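Local coordinates for pseudopodium-enriched atypical kinase 1 (Homo sapiens, PDB 6BHC), which is a kinase-fold pseudokinase with an unusual catalytic cleft that dimerises, and probably acts in signalling as a scaffold more than as an enzyme, at residues C202-E207 with K276-Q281; T282-Y287 with C331-N336. The protein carries 1 engineered substitution. All coordinates share one frame; numbering follows the deposited sequence.

Contact 1 (C202-E207 with K276-Q281)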
ATOM      1  N   CYS A 202      13.086   6.505 -37.340  1.00 27.57           N
ATOM      2  CA  CYS A 202      12.909   6.794 -38.765  1.00 37.18           C
ATOM      3  C   CYS A 202      11.988   5.818 -39.486  1.00 34.79           C
ATOM      4  O   CYS A 202      11.851   5.907 -40.713  1.00 43.69           O
ATOM      5  CB  CYS A 202      14.249   6.847 -39.508  1.00 42.22           C
ATOM      6  SG  CYS A 202      15.375   8.122 -38.920  1.00 56.76           S
ATOM      7  N   ASP A 203      11.348   4.896 -38.776  1.00 29.12           N
ATOM      8  CA  ASP A 203      10.428   3.958 -39.412  1.00 29.49           C
ATOM      9  C   ASP A 203       9.312   3.601 -38.431  1.00 30.88           C
ATOM     10  O   ASP A 203       8.995   2.431 -38.208  1.00 27.95           O
ATOM     11  CB  ASP A 203      11.168   2.715 -39.904  1.00 43.21           C
ATOM     12  CG  ASP A 203      10.337   1.885 -40.866  1.00 51.19           C
ATOM     13  OD1 ASP A 203       9.504   2.472 -41.589  1.00 42.87           O
ATOM     14  OD2 ASP A 203      10.517   0.650 -40.898  1.00 51.78           O
ATOM     15  N   LEU A 204       8.703   4.618 -37.831  1.00 32.32           N
ATOM     16  CA  LEU A 204       7.632   4.419 -36.861  1.00 27.63           C
ATOM     17  C   LEU A 204       6.346   4.109 -37.615  1.00 32.87           C
ATOM     18  O   LEU A 204       5.663   5.010 -38.106  1.00 34.19           O
ATOM     19  CB  LEU A 204       7.480   5.646 -35.972  1.00 30.21           C
ATOM     20  CG  LEU A 204       8.640   5.906 -35.009  1.00 32.21           C
ATOM     21  CD1 LEU A 204       8.422   7.195 -34.230  1.00 33.13           C
ATOM     22  CD2 LEU A 204       8.817   4.727 -34.062  1.00 31.41           C
ATOM     23  N   ARG A 205       6.017   2.824 -37.715  1.00 31.42           N
ATOM     24  CA  ARG A 205       4.782   2.368 -38.332  1.00 24.15           C
ATOM     25  C   ARG A 205       4.073   1.421 -37.375  1.00 29.06           C
ATOM     26  O   ARG A 205       4.704   0.791 -36.522  1.00 36.37           O
ATOM     27  CB  ARG A 205       5.048   1.685 -39.683  1.00 24.98           C
ATOM     28  CG  ARG A 205       5.490   2.659 -40.770  1.00 35.02           C
ATOM     29  CD  ARG A 205       5.798   1.970 -42.095  1.00 44.11           C
ATOM     30  NE  ARG A 205       7.048   1.215 -42.054  1.00 53.72           N
ATOM     31  CZ  ARG A 205       7.124  -0.111 -42.093  1.00 58.61           C
ATOM     32  NH1 ARG A 205       6.020  -0.838 -42.186  1.00 59.03           N
ATOM     33  NH2 ARG A 205       8.305  -0.711 -42.049  1.00 59.69           N
ATOM     34  N   LEU A 206       2.748   1.334 -37.517  1.00 30.85           N
ATOM     35  CA  LEU A 206       1.951   0.585 -36.549  1.00 26.83           C
ATOM     36  C   LEU A 206       2.322  -0.893 -36.530  1.00 26.23           C
ATOM     37  O   LEU A 206       2.188  -1.550 -35.492  1.00 29.43           O
ATOM     38  CB  LEU A 206       0.461   0.761 -36.845  1.00 26.35           C
ATOM     39  CG  LEU A 206      -0.106   2.167 -36.624  1.00 31.03           C
ATOM     40  CD1 LEU A 206      -1.604   2.201 -36.893  1.00 31.10           C
ATOM     41  CD2 LEU A 206       0.197   2.657 -35.216  1.00 28.28           C
ATOM     42  N   GLU A 207       2.794  -1.432 -37.654  1.00 25.83           N
ATOM     43  CA  GLU A 207       3.233  -2.821 -37.699  1.00 32.56           C
ATOM     44  C   GLU A 207       4.605  -3.030 -37.068  1.00 34.76           C
ATOM     45  O   GLU A 207       5.031  -4.181 -36.921  1.00 34.14           O
ATOM     46  CB  GLU A 207       3.242  -3.329 -39.146  1.00 31.62           C
ATOM     47  CG  GLU A 207       4.029  -2.467 -40.127  1.00 40.20           C
ATOM     48  CD  GLU A 207       3.210  -1.325 -40.712  1.00 59.95           C
ATOM     49  OE1 GLU A 207       2.148  -0.991 -40.144  1.00 56.23           O
ATOM     50  OE2 GLU A 207       3.629  -0.764 -41.746  1.00 69.04           O
ATOM     51  N   LYS A 276      13.927  16.050 -35.769  1.00 41.63           N
ATOM     52  CA  LYS A 276      12.528  15.990 -35.369  1.00 34.28           C
ATOM     53  C   LYS A 276      11.761  14.961 -36.195  1.00 28.39           C
ATOM     54  O   LYS A 276      10.547  15.077 -36.375  1.00 30.69           O
ATOM     55  CB  LYS A 276      11.875  17.367 -35.487  1.00 42.94           C
ATOM     56  CG  LYS A 276      12.494  18.440 -34.605  1.00 44.01           C
ATOM     57  CD  LYS A 276      12.043  18.302 -33.162  1.00 42.07           C
ATOM     58  CE  LYS A 276      12.552  19.458 -32.315  1.00 54.05           C
ATOM     59  NZ  LYS A 276      12.056  20.775 -32.807  1.00 52.38           N
ATOM     60  N   CYS A 277      12.465  13.945 -36.698  1.00 29.98           N
ATOM     61  CA  CYS A 277      11.840  12.968 -37.587  1.00 31.61           C
ATOM     62  C   CYS A 277      10.837  12.093 -36.843  1.00 29.56           C
ATOM     63  O   CYS A 277       9.723  11.862 -37.327  1.00 39.34           O
ATOM     64  CB  CYS A 277      12.913  12.107 -38.253  1.00 50.76           C
ATOM     65  SG  CYS A 277      12.256  10.802 -39.318  1.00 69.07           S
ATOM     66  N   ASP A 278      11.215  11.590 -35.664  1.00 27.54           N
ATOM     67  CA  ASP A 278      10.321  10.694 -34.935  1.00 24.74           C
ATOM     68  C   ASP A 278       9.081  11.419 -34.426  1.00 25.57           C
ATOM     69  O   ASP A 278       8.000  10.822 -34.361  1.00 24.31           O
ATOM     70  CB  ASP A 278      11.062  10.029 -33.774  1.00 32.97           C
ATOM     71  CG  ASP A 278      12.079   9.005 -34.244  1.00 40.23           C
ATOM     72  OD1 ASP A 278      11.984   8.558 -35.407  1.00 40.82           O
ATOM     73  OD2 ASP A 278      12.968   8.639 -33.445  1.00 41.33           O
ATOM     74  N   GLU A 279       9.214  12.698 -34.063  1.00 23.22           N
ATOM     75  CA  GLU A 279       8.044  13.467 -33.649  1.00 21.95           C
ATOM     76  C   GLU A 279       7.048  13.612 -34.793  1.00 24.20           C
ATOM     77  O   GLU A 279       5.834  13.484 -34.591  1.00 26.23           O
ATOM     78  CB  GLU A 279       8.475  14.841 -33.131  1.00 28.13           C
ATOM     79  CG  GLU A 279       9.144  14.825 -31.757  1.00 32.21           C
ATOM     80  CD  GLU A 279      10.604  14.405 -31.804  1.00 45.26           C
ATOM     81  OE1 GLU A 279      11.104  14.089 -32.904  1.00 50.27           O
ATOM     82  OE2 GLU A 279      11.255  14.398 -30.737  1.00 55.05           O
ATOM     83  N   PHE A 280       7.544  13.869 -36.005  1.00 27.38           N
ATOM     84  CA  PHE A 280       6.656  14.025 -37.153  1.00 31.22           C
ATOM     85  C   PHE A 280       5.934  12.722 -37.478  1.00 29.41           C
ATOM     86  O   PHE A 280       4.741  12.734 -37.804  1.00 32.74           O
ATOM     87  CB  PHE A 280       7.448  14.519 -38.364  1.00 25.07           C
ATOM     88  CG  PHE A 280       6.614  14.719 -39.597  1.00 25.60           C
ATOM     89  CD1 PHE A 280       5.937  15.909 -39.806  1.00 25.79           C
ATOM     90  CD2 PHE A 280       6.513  13.719 -40.551  1.00 26.94           C
ATOM     91  CE1 PHE A 280       5.171  16.097 -40.939  1.00 26.55           C
ATOM     92  CE2 PHE A 280       5.749  13.900 -41.688  1.00 39.53           C
ATOM     93  CZ  PHE A 280       5.079  15.091 -41.882  1.00 42.72           C
ATOM     94  N   GLN A 281       6.636  11.588 -37.394  1.00 22.77           N
ATOM     95  CA  GLN A 281       5.996  10.310 -37.692  1.00 23.86           C
ATOM     96  C   GLN A 281       4.991   9.919 -36.617  1.00 30.35           C
ATOM     97  O   GLN A 281       4.014   9.219 -36.909  1.00 34.42           O
ATOM     98  CB  GLN A 281       7.053   9.219 -37.866  1.00 23.56           C
ATOM     99  CG  GLN A 281       7.884   9.371 -39.131  1.00 25.51           C
ATOM    100  CD  GLN A 281       8.846   8.216 -39.351  1.00 36.53           C
ATOM    101  OE1 GLN A 281       9.125   7.437 -38.439  1.00 39.31           O
ATOM    102  NE2 GLN A 281       9.359   8.101 -40.570  1.00 35.47           N
TER
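D278 and Q281, one turn apart on helix 277-289, hold the backbone of C202-L204 with their polar ends. C202 N gives a nearly straight bond (175°) to D278 OD1 at 3.0 Å, on the syn lone pair. The other carboxylate oxygen, OD2, takes H201 N, so two successive amides share one carboxylate. The Q281 chain is extended beyond CG (chi2 -175°), which carries its amide out to the loop. There L204 N reaches Q281 OE1 at 2.9 Å, from above the carbonyl plane. Q281 NE2 makes a weak 3.3 Å bond to C202 O and a second bond to R263 O. This is the loop that matches the catalytic loop of active kinases, resting on helix F. The H-C-D sequence stands where active kinases have His-Arg-Asp, and an aspartate of helix F meets the loop backbone as it does in that family. With an alanine at Q281 the amide is gone, and L204 N and R263 O would probably lose this partner, as would C202 O its weak bond. L204 adds an apolar contact: its CD1 lies 3.9 Å from D278 CB, the two side chains crossing at about a right angle. The C277 sulfur is anti to its own backbone N (chi1 177°) and faces the loop. C277 SG comes to 4.1 Å from C202 SG, a van der Waals contact and not a disulfide. Within the loop, R205 takes D203 side-on. R205 NE meets D203 OD1 at 2.8 Å in the guanidinium plane, and R205 NH2 meets D203 OD2.

Contact 2 (T282-Y287 with C331-N336)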
ATOM      1  N   THR A 282       5.206  10.362 -35.376  1.00 28.48           N
ATOM      2  CA  THR A 282       4.232  10.108 -34.319  1.00 20.97           C
ATOM      3  C   THR A 282       2.921  10.837 -34.586  1.00 21.87           C
ATOM      4  O   THR A 282       1.847  10.326 -34.244  1.00 24.99           O
ATOM      5  CB  THR A 282       4.814  10.518 -32.964  1.00 22.75           C
ATOM      6  OG1 THR A 282       6.015   9.776 -32.718  1.00 28.74           O
ATOM      7  CG2 THR A 282       3.824  10.242 -31.843  1.00 17.15           C
ATOM      8  N   GLY A 283       2.983  12.019 -35.205  1.00 19.98           N
ATOM      9  CA  GLY A 283       1.763  12.727 -35.551  1.00 18.25           C
ATOM     10  C   GLY A 283       0.932  11.996 -36.585  1.00 21.49           C
ATOM     11  O   GLY A 283      -0.301  12.042 -36.543  1.00 23.34           O
ATOM     12  N   ILE A 284       1.588  11.316 -37.526  1.00 19.57           N
ATOM     13  CA  ILE A 284       0.866  10.493 -38.491  1.00 20.17           C
ATOM     14  C   ILE A 284       0.213   9.306 -37.796  1.00 27.13           C
ATOM     15  O   ILE A 284      -0.910   8.911 -38.134  1.00 40.35           O
ATOM     16  CB  ILE A 284       1.815  10.040 -39.616  1.00 26.80           C
ATOM     17  CG1 ILE A 284       2.308  11.246 -40.418  1.00 22.84           C
ATOM     18  CG2 ILE A 284       1.134   9.028 -40.529  1.00 26.07           C
ATOM     19  CD1 ILE A 284       3.215  10.881 -41.568  1.00 29.65           C
ATOM     20  N   LEU A 285       0.899   8.724 -36.808  1.00 27.92           N
ATOM     21  CA  LEU A 285       0.354   7.563 -36.111  1.00 25.84           C
ATOM     22  C   LEU A 285      -0.927   7.902 -35.361  1.00 31.37           C
ATOM     23  O   LEU A 285      -1.797   7.039 -35.204  1.00 32.90           O
ATOM     24  CB  LEU A 285       1.391   6.992 -35.144  1.00 22.54           C
ATOM     25  CG  LEU A 285       2.670   6.429 -35.760  1.00 26.51           C
ATOM     26  CD1 LEU A 285       3.547   5.823 -34.677  1.00 22.13           C
ATOM     27  CD2 LEU A 285       2.347   5.402 -36.833  1.00 29.90           C
ATOM     28  N   ILE A 286      -1.060   9.145 -34.889  1.00 23.59           N
ATOM     29  CA  ILE A 286      -2.268   9.538 -34.169  1.00 20.10           C
ATOM     30  C   ILE A 286      -3.489   9.413 -35.068  1.00 22.25           C
ATOM     31  O   ILE A 286      -4.535   8.900 -34.654  1.00 31.65           O
ATOM     32  CB  ILE A 286      -2.120  10.965 -33.611  1.00 20.59           C
ATOM     33  CG1 ILE A 286      -1.039  11.005 -32.531  1.00 16.48           C
ATOM     34  CG2 ILE A 286      -3.450  11.465 -33.064  1.00 17.79           C
ATOM     35  CD1 ILE A 286      -0.878  12.362 -31.885  1.00 20.60           C
ATOM     36  N   TYR A 287      -3.373   9.875 -36.314  1.00 18.77           N
ATOM     37  CA  TYR A 287      -4.474   9.729 -37.261  1.00 19.06           C
ATOM     38  C   TYR A 287      -4.774   8.261 -37.538  1.00 22.34           C
ATOM     39  O   TYR A 287      -5.942   7.854 -37.562  1.00 24.64           O
ATOM     40  CB  TYR A 287      -4.142  10.462 -38.560  1.00 19.49           C
ATOM     41  CG  TYR A 287      -4.384  11.955 -38.521  1.00 26.95           C
ATOM     42  CD1 TYR A 287      -3.467  12.818 -37.929  1.00 25.74           C
ATOM     43  CD2 TYR A 287      -5.525  12.504 -39.092  1.00 27.61           C
ATOM     44  CE1 TYR A 287      -3.687  14.185 -37.901  1.00 24.48           C
ATOM     45  CE2 TYR A 287      -5.753  13.866 -39.069  1.00 28.33           C
ATOM     46  CZ  TYR A 287      -4.833  14.701 -38.474  1.00 28.47           C
ATOM     47  OH  TYR A 287      -5.066  16.056 -38.455  1.00 31.73           O
ATOM     48  N   CYS A 331       0.616  19.819 -33.556  1.00 20.35           N
ATOM     49  CA  CYS A 331       1.921  20.269 -33.085  1.00 28.72           C
ATOM     50  C   CYS A 331       3.033  19.354 -33.579  1.00 31.07           C
ATOM     51  O   CYS A 331       4.118  19.826 -33.939  1.00 29.42           O
ATOM     52  CB  CYS A 331       1.932  20.345 -31.559  1.00 33.19           C
ATOM     53  SG  CYS A 331       0.823  21.590 -30.863  1.00 37.51           S
ATOM     54  N   LEU A 332       2.785  18.042 -33.596  1.00 21.75           N
ATOM     55  CA  LEU A 332       3.777  17.099 -34.092  1.00 29.69           C
ATOM     56  C   LEU A 332       3.952  17.183 -35.603  1.00 26.74           C
ATOM     57  O   LEU A 332       5.019  16.823 -36.110  1.00 24.44           O
ATOM     58  CB  LEU A 332       3.394  15.672 -33.694  1.00 23.08           C
ATOM     59  CG  LEU A 332       3.445  15.328 -32.203  1.00 23.60           C
ATOM     60  CD1 LEU A 332       2.803  13.973 -31.943  1.00 17.15           C
ATOM     61  CD2 LEU A 332       4.879  15.347 -31.696  1.00 19.02           C
ATOM     62  N   LEU A 333       2.936  17.645 -36.330  1.00 24.00           N
ATOM     63  CA  LEU A 333       2.990  17.737 -37.781  1.00 25.29           C
ATOM     64  C   LEU A 333       3.321  19.141 -38.266  1.00 26.68           C
ATOM     65  O   LEU A 333       3.091  19.454 -39.439  1.00 37.92           O
ATOM     66  CB  LEU A 333       1.669  17.266 -38.391  1.00 34.22           C
ATOM     67  CG  LEU A 333       1.351  15.784 -38.202  1.00 33.69           C
ATOM     68  CD1 LEU A 333       0.006  15.446 -38.821  1.00 31.73           C
ATOM     69  CD2 LEU A 333       2.455  14.922 -38.799  1.00 24.79           C
ATOM     70  N   ASN A 334       3.846  19.989 -37.394  1.00 38.97           N
ATOM     71  CA  ASN A 334       4.258  21.326 -37.793  1.00 28.07           C
ATOM     72  C   ASN A 334       5.352  21.222 -38.850  1.00 40.58           C
ATOM     73  O   ASN A 334       6.386  20.586 -38.600  1.00 33.67           O
ATOM     74  CB  ASN A 334       4.756  22.111 -36.581  1.00 27.77           C
ATOM     75  CG  ASN A 334       4.941  23.590 -36.873  1.00 31.22           C
ATOM     76  OD1 ASN A 334       5.507  23.972 -37.898  1.00 33.15           O
ATOM     77  ND2 ASN A 334       4.459  24.432 -35.967  1.00 35.19           N
ATOM     78  N   PRO A 335       5.173  21.823 -40.032  1.00 38.30           N
ATOM     79  CA  PRO A 335       6.197  21.689 -41.081  1.00 35.75           C
ATOM     80  C   PRO A 335       7.522  22.342 -40.732  1.00 40.23           C
ATOM     81  O   PRO A 335       8.527  22.048 -41.392  1.00 40.61           O
ATOM     82  CB  PRO A 335       5.546  22.362 -42.296  1.00 38.04           C
ATOM     83  CG  PRO A 335       4.538  23.300 -41.716  1.00 33.98           C
ATOM     84  CD  PRO A 335       4.029  22.641 -40.468  1.00 32.01           C
ATOM     85  N   ASN A 336       7.564  23.212 -39.722  1.00 40.77           N
ATOM     86  CA  ASN A 336       8.808  23.843 -39.310  1.00 47.07           C
ATOM     87  C   ASN A 336       9.413  23.060 -38.158  1.00 38.85           C
ATOM     88  O   ASN A 336       8.798  22.992 -37.082  1.00 29.55           O
ATOM     89  CB  ASN A 336       8.566  25.290 -38.894  1.00 56.32           C
ATOM     90  CG  ASN A 336       9.846  26.007 -38.514  1.00 67.06           C
ATOM     91  OD1 ASN A 336      10.941  25.600 -38.903  1.00 68.66           O
ATOM     92  ND2 ASN A 336       9.715  27.084 -37.748  1.00 77.81           N
TER
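G283 and L332 bring the two backbones close, with 5.0 Å between their CA atoms, where a middle turn of helix 277-289 meets the last turn of helix 322-332. G283 has no side chain, and its place is taken by the two leucines. A CB on this residue would clash with L333 CG and press on L332 CB. L332 CB instead lies 3.8 Å from G283 CA. L332 CD1 is the busier end of that side chain. L332 CD1 lies against G283 N and touches T282 CG2 at 3.9 Å. L332 CD1 also meets I286 CD1, and these two side chains cross at about a right angle. L333, the first residue to leave the helix, works the other flank of the glycine. With CG anti to its carbonyl carbon (chi1 -66°), the L333 branch reaches the backbone of G283, and its methyls go to different partners. L333 CD2 packs on I284 N at 3.9 Å and on I284 CG1. L333 CD1 comes to 4.0 Å from Y287 CE1, at an oblique angle to the ring. The tyrosine hydroxyl lies beyond this contact and bonds with P313 O and Q326 NE2. T282 OG1 likewise turns to its own helix and pairs with D278 O. After L333 the chain makes an Asx turn, with N336 N bonded to N334 OD1 at 2.9 Å. In the kinase fold the contact joins helix F, the central helix of the C-lobe, to the end of helix H. No hydrogen bond crosses between the segments. The join therefore rests on shape and on the burial of apolar side chains, while the polar ends of T282 and Y287 find partners outside it.

From the N terminus, the chain first passes C202-E207, after strand 199-200. It then runs through strands 209-212, 237-240 and 247-248 and helix 266-270. Contact 1 closes this loop of 68 residues at the start of helix 277-289. Contact 2 opens at once on the next turn of that helix and closes 43 residues later, at the end of helix 322-332. The two loops are in series, and they do not nest or cross. Both use helix 277-289, with centres about 9 Å apart. They touch: F280 O packs on L333 CD2, and L204 CD1 lies near T282 OG1. One helix thus ties the loop matching the catalytic loop of active kinases to helix 322-332.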